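Putative translational inhibitor protein (Yersinia pestis, PDB 5V4D) is of unknown function but belongs to the Rid family, and probably acts as an enamine/imine deaminase, as its relatives do. Local coordinates at residues A[11-16]-A[32-37]; A[50-55]-A[118-123]; A[74-79]-A[105-110]. All coordinates share one frame; numbering follows the deposited sequence.

Interaction 1 (A[11-16]-A[32-37]); sequences NAPSAI and SGQIPI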
ATOM      1  N   ASN A  11     -14.721  20.144   0.354  1.00 20.93           N
ATOM      2  CA  ASN A  11     -13.414  20.724   0.641  1.00 18.96           C
ATOM      3  C   ASN A  11     -12.233  19.843   0.256  1.00 18.36           C
ATOM      4  O   ASN A  11     -11.083  20.270   0.425  1.00 20.04           O
ATOM      5  CB  ASN A  11     -13.326  21.094   2.119  1.00 24.46           C
ATOM      6  CG  ASN A  11     -14.273  22.230   2.452  1.00 32.07           C
ATOM      7  OD1 ASN A  11     -14.460  23.150   1.640  1.00 37.57           O
ATOM      8  ND2 ASN A  11     -14.906  22.142   3.590  1.00 33.23           N
ATOM      9  N   ALA A  12     -12.460  18.641  -0.264  1.00 17.43           N
ATOM     10  CA  ALA A  12     -11.421  17.874  -0.932  1.00 17.36           C
ATOM     11  C   ALA A  12     -11.836  17.675  -2.377  1.00 15.82           C
ATOM     12  O   ALA A  12     -13.016  17.804  -2.710  1.00 18.50           O
ATOM     13  CB  ALA A  12     -11.191  16.501  -0.270  1.00 18.02           C
ATOM     14  N   PRO A  13     -10.897  17.333  -3.261  1.00 18.13           N
ATOM     15  CA  PRO A  13     -11.228  17.184  -4.684  1.00 16.99           C
ATOM     16  C   PRO A  13     -12.348  16.188  -4.908  1.00 18.08           C
ATOM     17  O   PRO A  13     -12.366  15.109  -4.308  1.00 20.82           O
ATOM     18  CB  PRO A  13      -9.916  16.662  -5.285  1.00 19.43           C
ATOM     19  CG  PRO A  13      -8.861  17.276  -4.452  1.00 18.95           C
ATOM     20  CD  PRO A  13      -9.441  17.218  -3.032  1.00 19.38           C
ATOM     21  N   SER A  14     -13.261  16.530  -5.826  1.00 21.78           N
ATOM     22  CA  SER A  14     -14.247  15.544  -6.237  1.00 21.20           C
ATOM     23  C   SER A  14     -13.556  14.344  -6.871  1.00 23.05           C
ATOM     24  O   SER A  14     -12.568  14.488  -7.592  1.00 30.00           O
ATOM     25  CB  SER A  14     -15.231  16.153  -7.231  1.00 31.36           C
ATOM     26  OG  SER A  14     -15.802  17.315  -6.668  1.00 39.22           O
ATOM     27  N   ALA A  15     -14.089  13.162  -6.618  1.00 33.73           N
ATOM     28  CA  ALA A  15     -13.502  11.956  -7.200  1.00 39.56           C
ATOM     29  C   ALA A  15     -13.514  12.026  -8.737  1.00 46.87           C
ATOM     30  O   ALA A  15     -14.567  12.256  -9.349  1.00 48.66           O
ATOM     31  CB  ALA A  15     -14.253  10.725  -6.695  1.00 41.97           C
ATOM     32  N   ILE A  16     -12.325  11.861  -9.342  1.00 39.60           N
ATOM     33  CA  ILE A  16     -12.107  11.866 -10.794  1.00 48.79           C
ATOM     34  C   ILE A  16     -12.099  10.440 -11.350  1.00 49.64           C
ATOM     35  O   ILE A  16     -11.475  10.170 -12.386  1.00 47.24           O
ATOM     36  CB  ILE A  16     -10.785  12.585 -11.166  1.00 55.82           C
ATOM     37  CG1 ILE A  16      -9.569  11.844 -10.566  1.00 59.19           C
ATOM     38  CG2 ILE A  16     -10.820  14.060 -10.755  1.00 54.56           C
ATOM     39  CD1 ILE A  16      -8.187  12.413 -10.931  1.00 57.31           C
ATOM     40  N   SER A  32      -8.597   7.619   0.168  1.00 15.06           N
ATOM     41  CA  SER A  32      -7.986   7.528  -1.151  1.00 13.80           C
ATOM     42  C   SER A  32      -6.695   8.327  -1.190  1.00 13.49           C
ATOM     43  O   SER A  32      -6.568   9.356  -0.521  1.00 16.78           O
ATOM     44  CB  SER A  32      -8.950   8.067  -2.198  1.00 15.13           C
ATOM     45  OG  SER A  32     -10.037   7.188  -2.364  1.00 16.59           O
ATOM     46  N   GLY A  33      -5.743   7.870  -2.003  1.00 13.97           N
ATOM     47  CA  GLY A  33      -4.589   8.714  -2.245  1.00 15.17           C
ATOM     48  C   GLY A  33      -4.989  10.089  -2.751  1.00 14.46           C
ATOM     49  O   GLY A  33      -5.817  10.210  -3.677  1.00 18.00           O
ATOM     50  N   GLN A  34      -4.436  11.136  -2.129  1.00 13.31           N
ATOM     51  CA  GLN A  34      -4.702  12.516  -2.500  1.00 12.83           C
ATOM     52  C   GLN A  34      -3.616  13.008  -3.429  1.00 14.80           C
ATOM     53  O   GLN A  34      -2.420  12.839  -3.135  1.00 14.75           O
ATOM     54  CB  GLN A  34      -4.763  13.440  -1.285  1.00 15.56           C
ATOM     55  CG  GLN A  34      -6.124  13.351  -0.582  1.00 16.36           C
ATOM     56  CD  GLN A  34      -7.235  13.824  -1.498  1.00 16.71           C
ATOM     57  OE1 GLN A  34      -7.047  14.716  -2.348  1.00 21.13           O
ATOM     58  NE2 GLN A  34      -8.379  13.194  -1.381  1.00 20.47           N
ATOM     59  N   ILE A  35      -4.045  13.637  -4.525  1.00 14.50           N
ATOM     60  CA  ILE A  35      -3.129  14.315  -5.436  1.00 14.39           C
ATOM     61  C   ILE A  35      -3.338  15.826  -5.310  1.00 13.38           C
ATOM     62  O   ILE A  35      -4.296  16.287  -4.668  1.00 16.01           O
ATOM     63  CB  ILE A  35      -3.287  13.822  -6.892  1.00 18.45           C
ATOM     64  CG1 ILE A  35      -4.726  13.881  -7.350  1.00 15.46           C
ATOM     65  CG2 ILE A  35      -2.710  12.413  -7.076  1.00 19.14           C
ATOM     66  CD1 ILE A  35      -4.825  13.834  -8.939  1.00 19.02           C
ATOM     67  N   PRO A  36      -2.441  16.638  -5.883  1.00 12.99           N
ATOM     68  CA  PRO A  36      -2.417  18.084  -5.612  1.00 13.96           C
ATOM     69  C   PRO A  36      -3.412  18.857  -6.472  1.00 14.39           C
ATOM     70  O   PRO A  36      -3.055  19.845  -7.125  1.00 15.42           O
ATOM     71  CB  PRO A  36      -0.981  18.494  -5.961  1.00 13.92           C
ATOM     72  CG  PRO A  36      -0.249  17.263  -6.241  1.00 20.14           C
ATOM     73  CD  PRO A  36      -1.192  16.182  -6.529  1.00 15.59           C
ATOM     74  N   ILE A  37      -4.686  18.436  -6.414  1.00 13.04           N
ATOM     75  CA  ILE A  37      -5.783  19.141  -7.066  1.00 14.16           C
ATOM     76  C   ILE A  37      -6.306  20.203  -6.111  1.00 13.68           C
ATOM     77  O   ILE A  37      -6.529  19.926  -4.924  1.00 15.82           O
ATOM     78  CB  ILE A  37      -6.912  18.172  -7.462  1.00 15.15           C
ATOM     79  CG1 ILE A  37      -6.454  17.205  -8.542  1.00 19.77           C
ATOM     80  CG2 ILE A  37      -8.187  18.980  -7.914  1.00 16.87           C
ATOM     81  CD1 ILE A  37      -6.114  17.888  -9.801  1.00 24.00           C
TER
HETATM   82  O   HOH W   1     -10.462  13.545  -3.462  1.00 27.77           O
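The amide of Gln34 and the ring of Pro13 approach each other from opposite directions. The amide turns its two ends to different partners. OE1 of Gln34 rests against CD of Pro13 at 3.5 Å, with CG of the same ring a little farther off. NE2 of Gln34 donates to a water at 3.0 Å. That water in turn donates to the carbonyl O of Pro13 at 2.6 Å, so it joins the two loops where no direct hydrogen bond does. Gln34 is bent at its second torsion (chi2 -63°), which curls the amide back toward Pro13. The other part of the proline ring packs on Ile37: CG of Pro13 lies 3.7 Å from CB of Ile37, and CB meets the CG2 branch. Ile16 and Ile35 touch tip to tip through their CD1 atoms, 4.2 Å apart, at the looser margin of the contact. An inverse gamma turn centred on Pro36 bends the chain between Ile35 and Ile37. Asn59 of helix 49-66 donates to Ile37 O, and Ser32 OG bonds to Arg106 N of a neighbouring subunit. These are loops of the YjgF-like fold that meet near the subunit interface, where Rid relatives place their active-site pocket.

Interaction 2 (A[50-55]-A[118-123]); sequences EKQTRQ and ALVEIE
Gln52 leaves the helix with CG beside its backbone N (chi1 -69°) and runs on extended (chi2 -163°), which carries its amide to Leu119, just ahead of strand 120-127. There OE1 of Gln52 accepts from N of Leu119 at 2.9 Å. The bond is fairly straight, and the donor lies in the carbonyl plane of the amide. NE2 of Gln52 bonds to Glu46 O, so both ends of this buried amide are held and its rotation is fixed. The side chain of Leu119 crosses that of Gln52 at about a right angle. CB of Leu119 comes within 3.2 Å of OE1 of Gln52, and CG stands close to the amide as well. One residue on, Val120 points at the helix. Its CG1 branch sits between the backbone N and the carbonyl carbon, and it reaches CB of Gln52 and OG1 of Thr53, each 4.1 Å away. OG1 of Thr53 is hydrogen-bonded to Ile49 O, one turn back in the helix, and touches Val120 by packing alone. Ile122 faces the same helix farther along, on Val56 and Ile60. This is helix-on-sheet packing, with helix 49-66 lying against strand 120-127 in the alpha-beta fold of the YjgF-like family.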
ATOM      1  N   GLU A  50       6.923  21.664  -3.648  1.00 16.67           N
ATOM      2  CA  GLU A  50       6.497  22.232  -2.362  1.00 16.65           C
ATOM      3  C   GLU A  50       5.028  22.629  -2.398  1.00 18.35           C
ATOM      4  O   GLU A  50       4.249  22.272  -1.491  1.00 17.21           O
ATOM      5  CB  GLU A  50       7.393  23.429  -1.982  1.00 18.20           C
ATOM      6  CG  GLU A  50       8.847  22.972  -1.805  1.00 19.66           C
ATOM      7  CD  GLU A  50       9.825  24.061  -1.388  1.00 29.48           C
ATOM      8  OE1 GLU A  50      11.058  23.827  -1.531  1.00 32.06           O
ATOM      9  OE2 GLU A  50       9.376  25.137  -0.916  1.00 36.13           O
ATOM     10  N   LYS A  51       4.617  23.365  -3.434  1.00 15.67           N
ATOM     11  CA  LYS A  51       3.201  23.748  -3.545  1.00 15.31           C
ATOM     12  C   LYS A  51       2.304  22.516  -3.628  1.00 16.91           C
ATOM     13  O   LYS A  51       1.215  22.480  -3.023  1.00 16.12           O
ATOM     14  CB  LYS A  51       3.008  24.647  -4.763  1.00 16.41           C
ATOM     15  CG  LYS A  51       3.590  26.038  -4.548  1.00 20.50           C
ATOM     16  CD  LYS A  51       3.505  26.851  -5.817  1.00 22.30           C
ATOM     17  CE  LYS A  51       4.166  28.231  -5.641  1.00 24.42           C
ATOM     18  NZ  LYS A  51       4.128  28.951  -6.939  1.00 26.10           N
ATOM     19  N   GLN A  52       2.768  21.475  -4.333  1.00 16.16           N
ATOM     20  CA  GLN A  52       1.931  20.285  -4.494  1.00 16.25           C
ATOM     21  C   GLN A  52       1.813  19.511  -3.197  1.00 14.73           C
ATOM     22  O   GLN A  52       0.721  19.017  -2.866  1.00 15.67           O
ATOM     23  CB  GLN A  52       2.466  19.383  -5.623  1.00 15.11           C
ATOM     24  CG  GLN A  52       2.294  20.022  -6.997  1.00 15.09           C
ATOM     25  CD  GLN A  52       2.407  19.036  -8.139  1.00 16.71           C
ATOM     26  OE1 GLN A  52       2.636  17.846  -7.939  1.00 15.68           O
ATOM     27  NE2 GLN A  52       2.205  19.539  -9.353  1.00 19.67           N
ATOM     28  N   THR A  53       2.908  19.409  -2.424  1.00 15.48           N
ATOM     29  CA  THR A  53       2.833  18.746  -1.126  1.00 14.24           C
ATOM     30  C   THR A  53       1.878  19.471  -0.200  1.00 14.36           C
ATOM     31  O   THR A  53       1.075  18.832   0.485  1.00 14.62           O
ATOM     32  CB  THR A  53       4.225  18.672  -0.492  1.00 16.26           C
ATOM     33  OG1 THR A  53       5.112  17.921  -1.337  1.00 16.32           O
ATOM     34  CG2 THR A  53       4.126  17.950   0.819  1.00 16.84           C
ATOM     35  N   ARG A  54       1.925  20.808  -0.201  1.00 14.82           N
ATOM     36  CA  ARG A  54       1.006  21.580   0.628  1.00 14.57           C
ATOM     37  C   ARG A  54      -0.437  21.299   0.243  1.00 16.08           C
ATOM     38  O   ARG A  54      -1.284  21.075   1.126  1.00 16.32           O
ATOM     39  CB  ARG A  54       1.295  23.074   0.504  1.00 16.97           C
ATOM     40  CG  ARG A  54       2.609  23.479   1.082  1.00 18.27           C
ATOM     41  CD  ARG A  54       2.753  24.995   1.042  1.00 20.46           C
ATOM     42  NE  ARG A  54       4.104  25.347   1.465  1.00 26.21           N
ATOM     43  CZ  ARG A  54       4.549  25.307   2.727  1.00 33.14           C
ATOM     44  NH1 ARG A  54       3.761  24.945   3.725  1.00 32.97           N
ATOM     45  NH2 ARG A  54       5.809  25.614   2.993  1.00 37.39           N
ATOM     46  N   GLN A  55      -0.717  21.253  -1.069  1.00 16.39           N
ATOM     47  CA  GLN A  55      -2.089  21.000  -1.523  1.00 14.66           C
ATOM     48  C   GLN A  55      -2.555  19.611  -1.084  1.00 15.09           C
ATOM     49  O   GLN A  55      -3.687  19.453  -0.618  1.00 14.93           O
ATOM     50  CB  GLN A  55      -2.191  21.175  -3.046  1.00 14.57           C
ATOM     51  CG  GLN A  55      -3.616  21.050  -3.495  1.00 15.20           C
ATOM     52  CD  GLN A  55      -4.433  22.241  -3.043  1.00 15.68           C
ATOM     53  OE1 GLN A  55      -4.063  23.378  -3.336  1.00 17.00           O
ATOM     54  NE2 GLN A  55      -5.459  22.007  -2.242  1.00 17.75           N
ATOM     55  N   ALA A 118       0.698  14.528 -11.596  1.00 13.66           N
ATOM     56  CA  ALA A 118       1.133  14.986 -10.264  1.00 14.39           C
ATOM     57  C   ALA A 118       2.561  14.533  -9.938  1.00 16.18           C
ATOM     58  O   ALA A 118       3.044  13.491 -10.407  1.00 16.19           O
ATOM     59  CB  ALA A 118       0.202  14.446  -9.185  1.00 14.45           C
ATOM     60  N   LEU A 119       3.230  15.300  -9.080  1.00 14.16           N
ATOM     61  CA  LEU A 119       4.568  14.919  -8.599  1.00 12.64           C
ATOM     62  C   LEU A 119       4.533  14.046  -7.353  1.00 14.27           C
ATOM     63  O   LEU A 119       5.568  13.437  -6.970  1.00 15.08           O
ATOM     64  CB  LEU A 119       5.398  16.165  -8.247  1.00 14.26           C
ATOM     65  CG  LEU A 119       5.615  17.147  -9.413  1.00 15.84           C
ATOM     66  CD1 LEU A 119       6.293  18.429  -8.877  1.00 15.96           C
ATOM     67  CD2 LEU A 119       6.463  16.516 -10.525  1.00 18.14           C
ATOM     68  N   VAL A 120       3.411  14.060  -6.642  1.00 14.91           N
ATOM     69  CA  VAL A 120       3.329  13.380  -5.361  1.00 13.36           C
ATOM     70  C   VAL A 120       1.874  13.003  -5.143  1.00 13.86           C
ATOM     71  O   VAL A 120       0.965  13.748  -5.524  1.00 16.02           O
ATOM     72  CB  VAL A 120       3.905  14.264  -4.222  1.00 19.08           C
ATOM     73  CG1 VAL A 120       3.208  15.661  -4.118  1.00 17.86           C
ATOM     74  CG2 VAL A 120       3.864  13.526  -2.869  1.00 17.44           C
ATOM     75  N   GLU A 121       1.662  11.856  -4.478  1.00 14.58           N
ATOM     76  CA  GLU A 121       0.352  11.375  -4.042  1.00 13.06           C
ATOM     77  C   GLU A 121       0.527  10.776  -2.665  1.00 16.17           C
ATOM     78  O   GLU A 121       1.471  10.007  -2.461  1.00 17.74           O
ATOM     79  CB  GLU A 121      -0.215  10.326  -5.020  1.00 14.59           C
ATOM     80  CG  GLU A 121      -1.624   9.870  -4.632  1.00 16.93           C
ATOM     81  CD  GLU A 121      -2.188   8.823  -5.576  1.00 30.80           C
ATOM     82  OE1 GLU A 121      -2.957   7.929  -5.154  1.00 26.47           O
ATOM     83  OE2 GLU A 121      -1.765   8.820  -6.751  1.00 25.09           O
ATOM     84  N   ILE A 122      -0.317  11.151  -1.701  1.00 12.87           N
ATOM     85  CA  ILE A 122      -0.142  10.609  -0.349  1.00 14.45           C
ATOM     86  C   ILE A 122      -1.433   9.930   0.070  1.00 13.87           C
ATOM     87  O   ILE A 122      -2.515  10.535   0.018  1.00 15.41           O
ATOM     88  CB  ILE A 122       0.260  11.695   0.659  1.00 12.22           C
ATOM     89  CG1 ILE A 122       1.614  12.265   0.225  1.00 12.87           C
ATOM     90  CG2 ILE A 122       0.403  11.098   2.080  1.00 16.51           C
ATOM     91  CD1 ILE A 122       2.107  13.368   1.189  1.00 14.60           C
ATOM     92  N   GLU A 123      -1.301   8.678   0.523  1.00 15.05           N
ATOM     93  CA  GLU A 123      -2.399   7.852   1.001  1.00 14.43           C
ATOM     94  C   GLU A 123      -2.259   7.675   2.504  1.00 15.88           C
ATOM     95  O   GLU A 123      -1.147   7.457   2.997  1.00 16.72           O
ATOM     96  CB  GLU A 123      -2.310   6.505   0.282  1.00 18.72           C
ATOM     97  CG  GLU A 123      -3.230   5.448   0.710  1.00 28.49           C
ATOM     98  CD  GLU A 123      -2.852   4.163  -0.056  1.00 28.15           C
ATOM     99  OE1 GLU A 123      -3.250   4.070  -1.200  1.00 25.57           O
ATOM    100  OE2 GLU A 123      -2.076   3.328   0.457  1.00 37.96           O
TER

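Interaction 3 (A[74-79]-A[105-110]); sequences IVKTTI and ARSTVE. With ACY (acetic acid), chain G.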
ATOM      1  N   ILE A  74      -3.720   9.659  12.439  1.00 15.19           N
ATOM      2  CA  ILE A  74      -3.193   8.923  11.292  1.00 15.70           C
ATOM      3  C   ILE A  74      -2.181   7.910  11.789  1.00 16.18           C
ATOM      4  O   ILE A  74      -1.296   8.232  12.587  1.00 17.53           O
ATOM      5  CB  ILE A  74      -2.598   9.878  10.248  1.00 14.89           C
ATOM      6  CG1 ILE A  74      -3.762  10.654   9.603  1.00 16.13           C
ATOM      7  CG2 ILE A  74      -1.820   9.072   9.138  1.00 13.08           C
ATOM      8  CD1 ILE A  74      -3.292  11.778   8.610  1.00 15.80           C
ATOM      9  N   VAL A  75      -2.343   6.671  11.334  1.00 15.28           N
ATOM     10  CA  VAL A  75      -1.549   5.547  11.775  1.00 16.43           C
ATOM     11  C   VAL A  75      -0.421   5.244  10.799  1.00 15.21           C
ATOM     12  O   VAL A  75       0.693   4.919  11.209  1.00 16.17           O
ATOM     13  CB  VAL A  75      -2.509   4.343  11.941  1.00 21.12           C
ATOM     14  CG1 VAL A  75      -1.787   3.084  12.025  1.00 26.91           C
ATOM     15  CG2 VAL A  75      -3.357   4.540  13.222  1.00 17.56           C
ATOM     16  N   LYS A  76      -0.688   5.350   9.499  1.00 16.25           N
ATOM     17  CA  LYS A  76       0.230   4.885   8.465  1.00 14.54           C
ATOM     18  C   LYS A  76      -0.064   5.660   7.189  1.00 17.31           C
ATOM     19  O   LYS A  76      -1.234   5.917   6.890  1.00 16.13           O
ATOM     20  CB  LYS A  76       0.039   3.371   8.237  1.00 17.28           C
ATOM     21  CG  LYS A  76       0.700   2.775   6.955  1.00 16.52           C
ATOM     22  CD  LYS A  76       2.227   2.824   7.074  1.00 17.78           C
ATOM     23  CE  LYS A  76       2.955   1.957   5.968  1.00 17.52           C
ATOM     24  NZ  LYS A  76       2.485   2.410   4.625  1.00 17.92           N
ATOM     25  N   THR A  77       0.992   6.077   6.478  1.00 14.77           N
ATOM     26  CA  THR A  77       0.860   6.752   5.198  1.00 14.18           C
ATOM     27  C   THR A  77       1.787   6.081   4.191  1.00 12.95           C
ATOM     28  O   THR A  77       2.751   5.400   4.572  1.00 14.23           O
ATOM     29  CB  THR A  77       1.216   8.253   5.258  1.00 13.32           C
ATOM     30  OG1 THR A  77       2.641   8.392   5.439  1.00 15.67           O
ATOM     31  CG2 THR A  77       0.523   8.947   6.411  1.00 13.89           C
ATOM     32  N   THR A  78       1.497   6.275   2.906  1.00 13.82           N
ATOM     33  CA  THR A  78       2.434   5.943   1.831  1.00 13.16           C
ATOM     34  C   THR A  78       2.602   7.178   0.967  1.00 14.46           C
ATOM     35  O   THR A  78       1.610   7.813   0.583  1.00 14.73           O
ATOM     36  CB  THR A  78       1.922   4.770   0.975  1.00 16.88           C
ATOM     37  OG1 THR A  78       1.749   3.642   1.831  1.00 18.39           O
ATOM     38  CG2 THR A  78       2.880   4.412  -0.146  1.00 19.23           C
ATOM     39  N   ILE A  79       3.843   7.534   0.700  1.00 13.51           N
ATOM     40  CA  ILE A  79       4.160   8.624  -0.212  1.00 15.73           C
ATOM     41  C   ILE A  79       4.613   8.025  -1.540  1.00 13.44           C
ATOM     42  O   ILE A  79       5.645   7.339  -1.596  1.00 13.97           O
ATOM     43  CB  ILE A  79       5.251   9.522   0.388  1.00 13.24           C
ATOM     44  CG1 ILE A  79       4.753  10.138   1.697  1.00 16.09           C
ATOM     45  CG2 ILE A  79       5.665  10.643  -0.627  1.00 15.88           C
ATOM     46  CD1 ILE A  79       5.843  10.997   2.407  1.00 16.80           C
ATOM     47  N   ALA A 105       3.545   5.737  10.960  1.00 15.25           N
ATOM     48  CA  ALA A 105       4.386   4.846  10.150  1.00 15.98           C
ATOM     49  C   ALA A 105       4.268   5.244   8.670  1.00 17.99           C
ATOM     50  O   ALA A 105       3.321   5.911   8.263  1.00 15.71           O
ATOM     51  CB  ALA A 105       3.956   3.393  10.350  1.00 17.94           C
ATOM     52  N   ARG A 106       5.254   4.840   7.854  1.00 14.10           N
ATOM     53  CA  ARG A 106       5.317   5.427   6.506  1.00 15.01           C
ATOM     54  C   ARG A 106       6.121   4.537   5.582  1.00 14.96           C
ATOM     55  O   ARG A 106       7.016   3.826   6.024  1.00 14.75           O
ATOM     56  CB  ARG A 106       5.969   6.807   6.543  1.00 14.33           C
ATOM     57  CG  ARG A 106       5.673   7.584   5.270  1.00 16.47           C
ATOM     58  CD  ARG A 106       6.158   9.003   5.482  1.00 18.20           C
ATOM     59  NE  ARG A 106       7.618   9.002   5.395  1.00 20.95           N
ATOM     60  CZ  ARG A 106       8.364  10.092   5.367  1.00 28.73           C
ATOM     61  NH1 ARG A 106       7.786  11.298   5.451  1.00 24.84           N
ATOM     62  NH2 ARG A 106       9.679   9.961   5.268  1.00 28.17           N
ATOM     63  N   SER A 107       5.749   4.535   4.305  1.00 15.14           N
ATOM     64  CA  SER A 107       6.644   4.080   3.237  1.00 14.07           C
ATOM     65  C   SER A 107       6.699   5.151   2.161  1.00 14.89           C
ATOM     66  O   SER A 107       5.693   5.805   1.895  1.00 15.51           O
ATOM     67  CB  SER A 107       6.155   2.766   2.626  1.00 19.63           C
ATOM     68  OG  SER A 107       6.169   1.740   3.641  1.00 20.77           O
ATOM     69  N   THR A 108       7.842   5.242   1.469  1.00 15.35           N
ATOM     70  CA  THR A 108       8.067   6.198   0.389  1.00 14.51           C
ATOM     71  C   THR A 108       8.669   5.423  -0.764  1.00 16.45           C
ATOM     72  O   THR A 108       9.657   4.703  -0.571  1.00 18.60           O
ATOM     73  CB  THR A 108       9.045   7.316   0.797  1.00 15.52           C
ATOM     74  OG1 THR A 108       8.514   8.018   1.924  1.00 20.30           O
ATOM     75  CG2 THR A 108       9.255   8.308  -0.415  1.00 17.81           C
ATOM     76  N   VAL A 109       8.097   5.574  -1.954  1.00 13.59           N
ATOM     77  CA  VAL A 109       8.635   4.909  -3.146  1.00 12.70           C
ATOM     78  C   VAL A 109       8.566   5.860  -4.330  1.00 14.45           C
ATOM     79  O   VAL A 109       7.696   6.730  -4.393  1.00 15.44           O
ATOM     80  CB  VAL A 109       7.868   3.597  -3.495  1.00 16.06           C
ATOM     81  CG1 VAL A 109       8.017   2.559  -2.345  1.00 16.16           C
ATOM     82  CG2 VAL A 109       6.396   3.834  -3.804  1.00 18.97           C
ATOM     83  N   GLU A 110       9.487   5.691  -5.289  1.00 13.79           N
ATOM     84  CA  GLU A 110       9.421   6.450  -6.533  1.00 12.44           C
ATOM     85  C   GLU A 110       8.575   5.706  -7.561  1.00 15.22           C
ATOM     86  O   GLU A 110       8.911   4.592  -7.967  1.00 17.70           O
ATOM     87  CB  GLU A 110      10.816   6.709  -7.095  1.00 14.27           C
ATOM     88  CG  GLU A 110      10.762   7.703  -8.281  1.00 15.70           C
ATOM     89  CD  GLU A 110      12.114   7.807  -8.957  1.00 19.15           C
ATOM     90  OE1 GLU A 110      12.951   8.643  -8.559  1.00 18.68           O
ATOM     91  OE2 GLU A 110      12.365   7.001  -9.888  1.00 22.15           O
TER
HETATM   92  C   ACY G 201       9.771   5.789   4.371  1.00 37.31           C
HETATM   93  O   ACY G 201      10.314   5.166   3.414  1.00 37.80           O
HETATM   94  OXT ACY G 201       9.076   6.844   4.281  1.00 26.73           O
HETATM   95  CH3 ACY G 201       9.937   5.202   5.755  1.00 26.76           C
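Lys76, Thr77, Thr78 and Ile79 pair in parallel register with Ala105, Arg106, Ser107 and Thr108, and this backbone ladder is the tight part of the contact. Five hydrogen bonds alternate along it. The bond from Ile79 N to Ser107 O is 2.8 Å long and nearly straight (166°). The first, from Ala105 N to Val75 O, is more bent (138°). Thr77 O is gripped twice: Ser107 N and Lys76 NZ, the latter at 3.0 Å, reach it from opposite faces of its plane. Lys76 gets there by bending at its second and fourth side-chain torsions (chi2 68°), laying CD against Ala105 CB at 3.7 Å. Its ammonium also pairs with Glu123 of a neighbouring subunit, to which Ser107 OG bonds too.

The face of Thr77 and Ile79 is packed by helix 87-98. OG1 of Thr77 bonds to the hydroxyl of Tyr94 and lies 3.1 Å from CG of Arg106. CD1 of Ile79 approaches the Arg106 guanidinium obliquely, 3.6 Å from NH1. Tyr94 makes a cation-pi contact with this group, and Asn91 takes NH1.

The looser side is at partly exposed Thr108, where an acetic acid molecule is bound, probably as acetate. Its OXT receives NE of Arg106 at 2.8 Å, near the guanidinium plane, and OG1 of Thr108 at 2.7 Å. Bonds from Arg106 NH2 and Thr108 N are weak. The molecule probably came from the crystallisation liquor. Even so, an arginine held ready for a carboxylate is consistent with a site that binds the acid group of a Rid substrate.

Overall arrangement
Interactions 1, 2 and 3 lie side by side across one alpha-beta fold, in that order. The centres of 1 and 2 lie about 11 Å apart, those of 2 and 3 about 13 Å, and those of 1 and 3 about 17 Å, on opposite sides of the chain's centre. Strand 120-127, part of interaction 2, is bonded to both of the others. Gln34 N bonds to Ile122 O on one flank of it, and Thr78 N to Glu123 O on the other. Along the chain interaction 1 closes first, and the strands of interaction 3 then fall between the two halves of interaction 2. In the trimer, segment 32-37 of one subunit meets strand 105-110 of another, near the acetic acid site.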